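Long-range contacts in putative adhesin (Bacteroides thetaiotaomicron, PDB 4QDG), which probably serves in cell adhesion as an outer-membrane lipoprotein of the FimB/Mfa2 family, whose relatives tie fimbriae to the surface of Bacteroidetes cells: residues 152-158 / 279-285; 173-179 / 189-195; 197-203 / 215-221. All coordinates share one frame; numbering follows the deposited sequence.

Contact 1 of 3, residues 152-158 / 279-285; sequences NIRVVLQ and WSMIFFL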
loop_
_atom_site.group_PDB
_atom_site.type_symbol
_atom_site.label_atom_id
_atom_site.label_comp_id
_atom_site.label_asym_id
_atom_site.label_seq_id
_atom_site.Cartn_x
_atom_site.Cartn_y
_atom_site.Cartn_z
ATOM N N ASN A 152 -0.527 -0.137 -6.007
ATOM C CA ASN A 152 -0.921 -0.643 -7.315
ATOM C C ASN A 152 0.089 -0.109 -8.304
ATOM O O ASN A 152 0.355 1.088 -8.310
ATOM C CB ASN A 152 -2.372 -0.264 -7.713
ATOM C CG ASN A 152 -2.814 -1.011 -8.959
ATOM O OD1 ASN A 152 -3.092 -2.200 -8.906
ATOM N ND2 ASN A 152 -2.747 -0.372 -10.129
ATOM N N ILE A 153 0.717 -1.009 -9.063
ATOM C CA ILE A 153 1.726 -0.657 -10.061
ATOM C C ILE A 153 1.226 -1.145 -11.431
ATOM O O ILE A 153 0.987 -2.331 -11.604
ATOM C CB ILE A 153 3.133 -1.232 -9.686
ATOM C CG1 ILE A 153 3.612 -0.642 -8.359
ATOM C CG2 ILE A 153 4.176 -0.928 -10.784
ATOM C CD1 ILE A 153 4.124 -1.584 -7.354
ATOM N N ARG A 154 1.019 -0.201 -12.351
ATOM C CA ARG A 154 0.611 -0.484 -13.717
ATOM C C ARG A 154 1.862 -0.373 -14.595
ATOM O O ARG A 154 2.448 0.691 -14.710
ATOM C CB ARG A 154 -0.535 0.442 -14.190
ATOM C CG ARG A 154 -0.995 0.234 -15.656
ATOM C CD ARG A 154 -2.124 1.209 -15.979
ATOM N NE ARG A 154 -2.598 1.181 -17.368
ATOM C CZ ARG A 154 -3.637 0.473 -17.818
ATOM N NH1 ARG A 154 -4.290 -0.356 -17.008
ATOM N NH2 ARG A 154 -4.018 0.575 -19.087
ATOM N N VAL A 155 2.279 -1.508 -15.183
ATOM C CA VAL A 155 3.437 -1.599 -16.052
ATOM C C VAL A 155 2.953 -1.593 -17.477
ATOM O O VAL A 155 2.130 -2.423 -17.838
ATOM C CB VAL A 155 4.308 -2.846 -15.721
ATOM C CG1 VAL A 155 5.542 -2.896 -16.614
ATOM C CG2 VAL A 155 4.718 -2.845 -14.234
ATOM N N VAL A 156 3.473 -0.666 -18.302
ATOM C CA VAL A 156 3.096 -0.547 -19.702
ATOM C C VAL A 156 4.313 -0.788 -20.613
ATOM O O VAL A 156 5.402 -0.293 -20.338
ATOM C CB VAL A 156 2.406 0.810 -19.991
ATOM C CG1 VAL A 156 2.165 1.028 -21.490
ATOM C CG2 VAL A 156 1.084 0.925 -19.228
ATOM N N LEU A 157 4.114 -1.591 -21.678
ATOM C CA LEU A 157 5.112 -1.843 -22.716
ATOM C C LEU A 157 4.600 -1.192 -23.975
ATOM O O LEU A 157 3.482 -1.471 -24.396
ATOM C CB LEU A 157 5.410 -3.337 -22.920
ATOM C CG LEU A 157 5.732 -4.190 -21.692
ATOM C CD1 LEU A 157 6.037 -5.591 -22.108
ATOM C CD2 LEU A 157 6.910 -3.605 -20.896
ATOM N N GLN A 158 5.371 -0.224 -24.509
ATOM C CA GLN A 158 4.997 0.574 -25.669
ATOM C C GLN A 158 6.095 0.599 -26.710
ATOM O O GLN A 158 7.232 0.882 -26.383
ATOM C CB GLN A 158 4.699 2.001 -25.213
ATOM C CG GLN A 158 4.249 2.950 -26.347
ATOM C CD GLN A 158 3.561 4.187 -25.832
ATOM O OE1 GLN A 158 3.072 4.232 -24.692
ATOM N NE2 GLN A 158 3.464 5.198 -26.681
ATOM N N TRP A 279 0.718 3.785 -8.974
ATOM C CA TRP A 279 1.923 3.939 -9.782
ATOM C C TRP A 279 1.721 3.452 -11.188
ATOM O O TRP A 279 1.004 2.470 -11.410
ATOM C CB TRP A 279 3.062 3.125 -9.151
ATOM C CG TRP A 279 3.316 3.396 -7.693
ATOM C CD1 TRP A 279 2.804 2.712 -6.629
ATOM C CD2 TRP A 279 4.234 4.354 -7.150
ATOM N NE1 TRP A 279 3.302 3.218 -5.455
ATOM C CE2 TRP A 279 4.191 4.222 -5.741
ATOM C CE3 TRP A 279 5.052 5.353 -7.717
ATOM C CZ2 TRP A 279 4.967 5.022 -4.889
ATOM C CZ3 TRP A 279 5.816 6.148 -6.872
ATOM C CH2 TRP A 279 5.763 5.980 -5.475
ATOM N N SER A 280 2.398 4.087 -12.145
ATOM C CA SER A 280 2.356 3.649 -13.536
ATOM C C SER A 280 3.722 3.827 -14.144
ATOM O O SER A 280 4.429 4.794 -13.824
ATOM C CB SER A 280 1.258 4.332 -14.348
ATOM O OG SER A 280 1.474 5.714 -14.550
HETATM N N MSE A 281 4.153 2.834 -14.917
HETATM C CA MSE A 281 5.479 2.869 -15.525
HETATM C C MSE A 281 5.416 2.429 -16.968
HETATM O O MSE A 281 4.987 1.315 -17.253
HETATM C CB MSE A 281 6.457 1.987 -14.758
HETATM C CG MSE A 281 6.568 2.308 -13.289
HETATM SE SE MSE A 281 7.765 1.022 -12.437
HETATM C CE MSE A 281 9.483 1.803 -13.002
ATOM N N ILE A 282 5.867 3.295 -17.870
ATOM C CA ILE A 282 5.880 2.994 -19.299
ATOM C C ILE A 282 7.316 2.738 -19.736
ATOM O O ILE A 282 8.176 3.602 -19.570
ATOM C CB ILE A 282 5.206 4.087 -20.173
ATOM C CG1 ILE A 282 3.766 4.385 -19.669
ATOM C CG2 ILE A 282 5.209 3.653 -21.645
ATOM C CD1 ILE A 282 3.150 5.613 -20.251
ATOM N N PHE A 283 7.551 1.539 -20.277
ATOM C CA PHE A 283 8.832 1.136 -20.835
ATOM C C PHE A 283 8.690 1.125 -22.361
ATOM O O PHE A 283 7.711 0.590 -22.891
ATOM C CB PHE A 283 9.277 -0.233 -20.284
ATOM C CG PHE A 283 9.529 -0.267 -18.788
ATOM C CD1 PHE A 283 8.485 -0.466 -17.891
ATOM C CD2 PHE A 283 10.815 -0.132 -18.280
ATOM C CE1 PHE A 283 8.718 -0.497 -16.509
ATOM C CE2 PHE A 283 11.047 -0.159 -16.903
ATOM C CZ PHE A 283 9.995 -0.351 -16.025
ATOM N N PHE A 284 9.648 1.735 -23.062
ATOM C CA PHE A 284 9.601 1.800 -24.527
ATOM C C PHE A 284 10.457 0.689 -25.123
ATOM O O PHE A 284 11.554 0.415 -24.629
ATOM C CB PHE A 284 10.002 3.188 -25.050
ATOM C CG PHE A 284 9.055 4.242 -24.536
ATOM C CD1 PHE A 284 7.848 4.493 -25.188
ATOM C CD2 PHE A 284 9.330 4.934 -23.362
ATOM C CE1 PHE A 284 6.958 5.449 -24.697
ATOM C CE2 PHE A 284 8.429 5.856 -22.852
ATOM C CZ PHE A 284 7.241 6.101 -23.511
ATOM N N LEU A 285 9.897 0.004 -26.133
ATOM C CA LEU A 285 10.551 -1.131 -26.774
ATOM C C LEU A 285 10.895 -0.843 -28.214
ATOM O O LEU A 285 10.181 -0.123 -28.912
ATOM C CB LEU A 285 9.675 -2.412 -26.718
ATOM C CG LEU A 285 9.069 -2.821 -25.349
ATOM C CD1 LEU A 285 8.288 -4.127 -25.473
ATOM C CD2 LEU A 285 10.133 -2.920 -24.253
HETATM O O HOH W 1 -1.817 2.190 -10.692
#
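Parallel pairing of strands 152-158 and 279-285 places Ile153 beside Trp279 and Gln158 beside Phe284, in a beta domain of the transthyretin-like clan to which this family belongs. The short axes lie 4.5 Å apart and their directions differ by 15°. Seven backbone hydrogen bonds run without a break from Trp279 N to Asn152 O through to Leu285 N to Gln158 O; the straightest, Phe283 N to Val156 O, is almost linear. Side chains then alternate between two unlike faces. On the buried one, Trp279 CG is anti to its own carbonyl carbon (chi1 -53°), which lays CD1 alongside Ile153 CG1 at 3.9 Å and turns the indole edge to Asn152 O. Val155 CG1 meets Phe283 CE1 at 4.0 Å, while that ring offers its edge to Val156 O. Leu157 CB rests on Leu285 CD1 at 3.9 Å. On the other face, Val156 CB and Ile282 CG1 run side by side, 3.8 Å apart. Ile282 CG2 sits over one face of the Phe284 ring, toward its rim, and the extended Gln158 lies along that ring, CD 3.8 Å from CE1, with amide and ring planes 62° apart. A water spans Asn152 ND2 (2.8 Å) and Trp279 O, and ND2 also donates to Glu220 OE1. Trp279 NE1 hydrogen-bonds OD1 of Asn151, a ligand of the second magnesium, and the indole lies about 4 Å from that ion between nearest atoms. Strand 213-223 flanks 152-158 on its other edge, while strands 170-176 and 246-251 and helix 252-263 close over the face of Ile153, Val155, Met281 and Phe283.

Contact 2 of 3, residues 173-179 / 189-195; sequences EITDDNI and ENGMVTY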
loop_
_atom_site.group_PDB
_atom_site.type_symbol
_atom_site.label_atom_id
_atom_site.label_comp_id
_atom_site.label_asym_id
_atom_site.label_seq_id
_atom_site.Cartn_x
_atom_site.Cartn_y
_atom_site.Cartn_z
ATOM N N GLU A 173 6.451 -9.674 -13.178
ATOM C CA GLU A 173 6.628 -10.061 -11.777
ATOM C C GLU A 173 7.217 -8.951 -10.961
ATOM O O GLU A 173 7.995 -8.137 -11.471
ATOM C CB GLU A 173 7.576 -11.262 -11.655
ATOM C CG GLU A 173 6.993 -12.591 -12.061
ATOM C CD GLU A 173 8.012 -13.645 -12.464
ATOM O OE1 GLU A 173 9.232 -13.356 -12.491
ATOM O OE2 GLU A 173 7.571 -14.775 -12.766
ATOM N N ILE A 174 6.885 -8.967 -9.666
ATOM C CA ILE A 174 7.496 -8.130 -8.655
ATOM C C ILE A 174 7.929 -9.080 -7.566
ATOM O O ILE A 174 7.101 -9.808 -7.036
ATOM C CB ILE A 174 6.673 -6.924 -8.134
ATOM C CG1 ILE A 174 6.513 -5.873 -9.238
ATOM C CG2 ILE A 174 7.356 -6.299 -6.902
ATOM C CD1 ILE A 174 5.475 -4.740 -8.955
ATOM N N THR A 175 9.243 -9.166 -7.321
ATOM C CA THR A 175 9.757 -9.940 -6.205
ATOM C C THR A 175 10.076 -8.943 -5.085
ATOM O O THR A 175 10.650 -7.868 -5.321
ATOM C CB THR A 175 10.951 -10.815 -6.577
ATOM O OG1 THR A 175 11.940 -10.023 -7.249
ATOM C CG2 THR A 175 10.549 -12.063 -7.367
ATOM N N ASP A 176 9.685 -9.305 -3.865
ATOM C CA ASP A 176 9.905 -8.474 -2.680
ATOM C C ASP A 176 9.797 -9.328 -1.457
ATOM O O ASP A 176 9.358 -10.463 -1.546
ATOM C CB ASP A 176 8.865 -7.316 -2.623
ATOM C CG ASP A 176 9.293 -6.087 -1.840
ATOM O OD1 ASP A 176 10.266 -6.190 -1.028
ATOM O OD2 ASP A 176 8.723 -5.004 -2.091
ATOM N N ASP A 177 10.198 -8.784 -0.309
ATOM C CA ASP A 177 10.069 -9.433 0.986
ATOM C C ASP A 177 9.363 -8.403 1.870
ATOM O O ASP A 177 9.995 -7.712 2.664
ATOM C CB ASP A 177 11.451 -9.903 1.520
ATOM C CG ASP A 177 11.389 -10.749 2.784
ATOM O OD1 ASP A 177 10.374 -10.650 3.527
ATOM O OD2 ASP A 177 12.368 -11.492 3.050
ATOM N N ASN A 178 8.047 -8.250 1.672
ATOM C CA ASN A 178 7.302 -7.189 2.356
ATOM C C ASN A 178 5.895 -7.594 2.828
ATOM O O ASN A 178 5.046 -6.725 2.921
ATOM C CB ASN A 178 7.179 -5.979 1.378
ATOM C CG ASN A 178 6.401 -6.252 0.113
ATOM O OD1 ASN A 178 6.225 -7.396 -0.284
ATOM N ND2 ASN A 178 5.913 -5.191 -0.564
ATOM N N ILE A 179 5.638 -8.876 3.130
ATOM C CA ILE A 179 4.282 -9.298 3.492
ATOM C C ILE A 179 4.087 -9.478 5.017
ATOM O O ILE A 179 2.971 -9.805 5.437
ATOM C CB ILE A 179 3.814 -10.554 2.717
ATOM C CG1 ILE A 179 4.564 -11.828 3.140
ATOM C CG2 ILE A 179 3.827 -10.310 1.211
ATOM C CD1 ILE A 179 3.712 -13.074 3.039
ATOM N N GLU A 189 11.714 -9.302 7.854
ATOM C CA GLU A 189 12.226 -10.274 6.872
ATOM C C GLU A 189 11.537 -11.637 7.054
ATOM O O GLU A 189 11.580 -12.210 8.140
ATOM C CB GLU A 189 13.754 -10.387 6.966
ATOM C CG GLU A 189 14.367 -11.015 5.728
ATOM C CD GLU A 189 15.876 -10.924 5.587
ATOM O OE1 GLU A 189 16.518 -10.211 6.392
ATOM O OE2 GLU A 189 16.419 -11.576 4.666
ATOM N N ASN A 190 10.847 -12.115 6.007
ATOM C CA ASN A 190 10.042 -13.335 6.084
ATOM C C ASN A 190 10.252 -14.267 4.869
ATOM O O ASN A 190 9.662 -15.353 4.806
ATOM C CB ASN A 190 8.559 -12.930 6.193
ATOM C CG ASN A 190 7.635 -14.053 6.608
ATOM O OD1 ASN A 190 7.791 -14.664 7.665
ATOM N ND2 ASN A 190 6.687 -14.388 5.764
ATOM N N GLY A 191 11.113 -13.860 3.950
ATOM C CA GLY A 191 11.394 -14.605 2.729
ATOM C C GLY A 191 10.694 -13.962 1.538
ATOM O O GLY A 191 9.575 -13.427 1.653
HETATM N N MSE A 192 11.367 -14.012 0.378
HETATM C CA MSE A 192 10.901 -13.449 -0.869
HETATM C C MSE A 192 9.552 -14.023 -1.296
HETATM O O MSE A 192 9.290 -15.220 -1.152
HETATM C CB MSE A 192 11.946 -13.711 -1.955
HETATM C CG MSE A 192 11.631 -13.033 -3.274
HETATM SE SE MSE A 192 12.678 -13.751 -4.749
HETATM C CE MSE A 192 11.598 -15.425 -5.107
ATOM N N VAL A 193 8.710 -13.150 -1.827
ATOM C CA VAL A 193 7.408 -13.485 -2.420
ATOM C C VAL A 193 7.442 -12.984 -3.856
ATOM O O VAL A 193 8.176 -12.044 -4.158
ATOM C CB VAL A 193 6.158 -12.948 -1.651
ATOM C CG1 VAL A 193 6.090 -13.520 -0.243
ATOM C CG2 VAL A 193 6.095 -11.418 -1.643
ATOM N N THR A 194 6.648 -13.603 -4.728
ATOM C CA THR A 194 6.505 -13.182 -6.110
ATOM C C THR A 194 5.059 -12.697 -6.316
ATOM O O THR A 194 4.111 -13.441 -6.073
ATOM C CB THR A 194 6.896 -14.327 -7.064
ATOM O OG1 THR A 194 8.254 -14.669 -6.829
ATOM C CG2 THR A 194 6.717 -13.955 -8.532
ATOM N N TYR A 195 4.904 -11.447 -6.747
ATOM C CA TYR A 195 3.616 -10.892 -7.126
ATOM C C TYR A 195 3.478 -11.052 -8.637
ATOM O O TYR A 195 4.443 -10.788 -9.370
ATOM C CB TYR A 195 3.496 -9.394 -6.749
ATOM C CG TYR A 195 3.554 -9.067 -5.269
ATOM C CD1 TYR A 195 2.408 -9.120 -4.476
ATOM C CD2 TYR A 195 4.728 -8.602 -4.689
ATOM C CE1 TYR A 195 2.453 -8.794 -3.123
ATOM C CE2 TYR A 195 4.772 -8.219 -3.355
ATOM C CZ TYR A 195 3.635 -8.313 -2.573
ATOM O OH TYR A 195 3.722 -7.908 -1.265
#
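Ile179, Val193 and Tyr195 form the apolar centre of this contact, where 193-195, an outermost strand within this chain, pairs antiparallel with 173-176 in a four-stranded sheet that continues to 235-240 and 246-251. Ile179 CG2 touches Val193 CG2 at 3.8 Å and slides past the phenol. Ile174 CG2 lies 4.1 Å from Tyr195 CD2. Two hydrogen-bonded pairs, Ile174 with Tyr195 and Asp176 with Val193, hold the backbones; between them Thr175 CG2 sits 3.5 Å from Thr194 OG1 and packs on the selenium of Met192. The Tyr195 hydroxyl donates to Asn178 OD1 at 2.7 Å; OD1 lies in the ring plane at its edge, the amide stands nearly perpendicular (89°), and the hydroxyl comes from above the carbonyl plane. Asn178 reaches it with CG between its own N and carbonyl carbon (chi1 63°). The same hydroxyl also hydrogen-bonds Ser224 N, so two polar partners hold the phenol's end. At the polar edge the Asp177 carboxylate takes two backbone N-H groups of the incoming loop: Asn190 N reaches OD1 at 2.9 Å on its syn lone pair, and Gly191 N meets OD2 from above the carboxylate plane. These donors would offset the buried negative charge and probably favour an ionised Asp177, despite Glu189 OE2 nearby.

Contact 3 of 3, residues 197-203 / 215-221; sequences PWAQGQA and VVAYAEL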
loop_
_atom_site.group_PDB
_atom_site.type_symbol
_atom_site.label_atom_id
_atom_site.label_comp_id
_atom_site.label_asym_id
_atom_site.label_seq_id
_atom_site.Cartn_x
_atom_site.Cartn_y
_atom_site.Cartn_z
ATOM N N PRO A 197 0.484 -10.252 -12.070
ATOM C CA PRO A 197 -0.634 -9.313 -12.314
ATOM C C PRO A 197 -2.035 -9.847 -12.008
ATOM O O PRO A 197 -2.349 -11.018 -12.252
ATOM C CB PRO A 197 -0.511 -9.019 -13.805
ATOM C CG PRO A 197 0.937 -9.322 -14.136
ATOM C CD PRO A 197 1.214 -10.536 -13.326
ATOM N N TRP A 198 -2.869 -8.965 -11.462
ATOM C CA TRP A 198 -4.279 -9.200 -11.170
ATOM C C TRP A 198 -5.099 -8.838 -12.436
ATOM O O TRP A 198 -6.230 -9.273 -12.588
ATOM C CB TRP A 198 -4.756 -8.421 -9.914
ATOM C CG TRP A 198 -4.686 -6.923 -10.000
ATOM C CD1 TRP A 198 -3.676 -6.130 -9.549
ATOM C CD2 TRP A 198 -5.691 -6.034 -10.518
ATOM N NE1 TRP A 198 -4.008 -4.810 -9.703
ATOM C CE2 TRP A 198 -5.217 -4.719 -10.337
ATOM C CE3 TRP A 198 -6.977 -6.219 -11.062
ATOM C CZ2 TRP A 198 -5.944 -3.590 -10.751
ATOM C CZ3 TRP A 198 -7.700 -5.101 -11.462
ATOM C CH2 TRP A 198 -7.172 -3.804 -11.328
ATOM N N ALA A 199 -4.509 -8.045 -13.333
ATOM C CA ALA A 199 -5.050 -7.621 -14.625
ATOM C C ALA A 199 -3.907 -7.465 -15.610
ATOM O O ALA A 199 -2.817 -7.046 -15.229
ATOM C CB ALA A 199 -5.821 -6.322 -14.489
ATOM N N GLN A 200 -4.139 -7.853 -16.857
ATOM C CA GLN A 200 -3.175 -7.800 -17.958
ATOM C C GLN A 200 -3.959 -7.760 -19.269
ATOM O O GLN A 200 -5.010 -8.383 -19.375
ATOM C CB GLN A 200 -2.235 -9.020 -17.894
ATOM C CG GLN A 200 -1.140 -9.078 -18.967
ATOM C CD GLN A 200 -0.122 -10.145 -18.697
ATOM O OE1 GLN A 200 0.043 -10.612 -17.570
ATOM N NE2 GLN A 200 0.625 -10.522 -19.727
ATOM N N GLY A 201 -3.458 -7.013 -20.231
ATOM C CA GLY A 201 -4.109 -6.873 -21.522
ATOM C C GLY A 201 -3.441 -5.853 -22.410
ATOM O O GLY A 201 -2.248 -5.560 -22.276
ATOM N N GLN A 202 -4.232 -5.305 -23.322
ATOM C CA GLN A 202 -3.805 -4.284 -24.245
ATOM C C GLN A 202 -4.630 -3.027 -24.027
ATOM O O GLN A 202 -5.779 -3.100 -23.586
ATOM C CB GLN A 202 -3.905 -4.781 -25.697
ATOM C CG GLN A 202 -2.776 -5.739 -26.091
ATOM C CD GLN A 202 -2.893 -6.262 -27.499
ATOM O OE1 GLN A 202 -3.959 -6.674 -27.950
ATOM N NE2 GLN A 202 -1.792 -6.288 -28.213
ATOM N N ALA A 203 -4.019 -1.859 -24.303
ATOM C CA ALA A 203 -4.687 -0.562 -24.194
ATOM C C ALA A 203 -4.287 0.328 -25.359
ATOM O O ALA A 203 -3.299 0.052 -26.031
ATOM C CB ALA A 203 -4.347 0.112 -22.868
ATOM N N VAL A 215 -1.076 0.551 -29.858
ATOM C CA VAL A 215 -1.588 -0.461 -28.933
ATOM C C VAL A 215 -0.440 -0.900 -28.043
ATOM O O VAL A 215 0.614 -1.337 -28.509
ATOM C CB VAL A 215 -2.279 -1.648 -29.661
ATOM C CG1 VAL A 215 -2.755 -2.705 -28.660
ATOM C CG2 VAL A 215 -3.448 -1.164 -30.505
ATOM N N VAL A 216 -0.654 -0.725 -26.747
ATOM C CA VAL A 216 0.345 -1.041 -25.747
ATOM C C VAL A 216 -0.103 -2.263 -24.952
ATOM O O VAL A 216 -1.287 -2.598 -24.931
ATOM C CB VAL A 216 0.622 0.198 -24.831
ATOM C CG1 VAL A 216 0.985 1.422 -25.653
ATOM C CG2 VAL A 216 -0.545 0.507 -23.918
ATOM N N ALA A 217 0.849 -2.892 -24.287
ATOM C CA ALA A 217 0.621 -4.001 -23.365
ATOM C C ALA A 217 0.614 -3.426 -21.958
ATOM O O ALA A 217 1.379 -2.493 -21.664
ATOM C CB ALA A 217 1.733 -5.043 -23.520
ATOM N N TYR A 218 -0.219 -3.961 -21.077
ATOM C CA TYR A 218 -0.217 -3.494 -19.691
ATOM C C TYR A 218 -0.395 -4.661 -18.762
ATOM O O TYR A 218 -0.984 -5.665 -19.152
ATOM C CB TYR A 218 -1.298 -2.410 -19.420
ATOM C CG TYR A 218 -2.701 -2.956 -19.281
ATOM C CD1 TYR A 218 -3.178 -3.405 -18.051
ATOM C CD2 TYR A 218 -3.556 -3.013 -20.373
ATOM C CE1 TYR A 218 -4.461 -3.941 -17.923
ATOM C CE2 TYR A 218 -4.844 -3.549 -20.258
ATOM C CZ TYR A 218 -5.287 -4.019 -19.032
ATOM O OH TYR A 218 -6.545 -4.551 -18.917
ATOM N N ALA A 219 0.100 -4.504 -17.529
ATOM C CA ALA A 219 -0.049 -5.401 -16.400
ATOM C C ALA A 219 -0.232 -4.574 -15.112
ATOM O O ALA A 219 0.524 -3.638 -14.854
ATOM C CB ALA A 219 1.153 -6.308 -16.265
ATOM N N GLU A 220 -1.250 -4.918 -14.323
ATOM C CA GLU A 220 -1.509 -4.282 -13.048
ATOM C C GLU A 220 -1.083 -5.236 -11.940
ATOM O O GLU A 220 -1.553 -6.374 -11.903
ATOM C CB GLU A 220 -2.971 -3.897 -12.924
ATOM C CG GLU A 220 -3.458 -3.021 -14.067
ATOM C CD GLU A 220 -3.960 -1.640 -13.697
ATOM O OE1 GLU A 220 -3.665 -1.159 -12.581
ATOM O OE2 GLU A 220 -4.666 -1.041 -14.533
ATOM N N LEU A 221 -0.175 -4.793 -11.061
ATOM C CA LEU A 221 0.302 -5.612 -9.948
ATOM C C LEU A 221 -0.013 -4.891 -8.637
ATOM O O LEU A 221 0.148 -3.681 -8.538
ATOM C CB LEU A 221 1.818 -5.881 -10.082
ATOM C CG LEU A 221 2.276 -6.680 -11.275
ATOM C CD1 LEU A 221 3.011 -5.780 -12.249
ATOM C CD2 LEU A 221 3.152 -7.822 -10.819
#
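Residues 197-203 and 215-221 face each other antiparallel, their short strand axes 4.6 Å apart and at 161°, with hydrogen-bonded pairs at Ala199-Glu220, Gly201-Tyr218 and Ala203-Val216. They are the two arms of the beta hairpin formed by strands 199-207 and 213-223. Two bonds close each of the pairs Gly201-Tyr218 and Ala203-Val216. At Ala199-Glu220 one bond, Glu220 N to Ala199 O, joins the partners, and Glu220 O takes Trp198 N instead, at 2.9 Å and nearly in line with the carbonyl.

Tyr218 dominates one face of the hairpin. Its CG stands between the backbone N and the carbonyl carbon (chi1 77°), a setting that folds the ring across the partner strand so that Gly201 N lies over the ring centre, 3.6 Å above the plane. Glycine presents bare backbone to the phenol here, and Ala203 CB adds a contact to Tyr218 CD2 at 4.1 Å. Next to it, Glu220 CB lies over one face of the Trp198 indole, toward the rim, 3.5 Å from NE1. The carboxylate beyond CB turns to strand 140-159, where OE2 makes a salt bridge with Arg154, which also forms a cation-pi interaction with the Tyr218 ring. With the bond from Trp198 NE1 to Asn152 OD1, this joins the Trp198-Glu220 end of the hairpin to the adjacent strand.

Away from Tyr218, Pro197 CG packs on Ala219 CB at 3.7 Å and lies alongside Leu221. Towards the far end, the extended Gln202 crosses Val215, its NE2 bonded to Val165 O, and Val215 CG1 lies 3.7 Å from Gln202 CD.

Overall arrangement
Contacts 1 and 3 belong to neighbouring pairs of strands: 140-159 is flanked by 278-285 in contact 1 and by 213-223, one arm of the hairpin in contact 3, and their centres are about 9 Å apart. Contact 2 belongs to a separate four-stranded antiparallel sheet, its centre about 20 Å from that of contact 1 and 21 Å from that of contact 3, yet its Ile174 packs on Ile153 and on Leu221, where the two layers meet. Contact 1 is the most buried, with a continuous parallel ladder and large apolar groups. Contact 3 is more peripheral and relies on aromatic-to-backbone packing and a salt bridge, whereas contact 2 extends from strand pairing into an exposed loop gripped by a carboxylate.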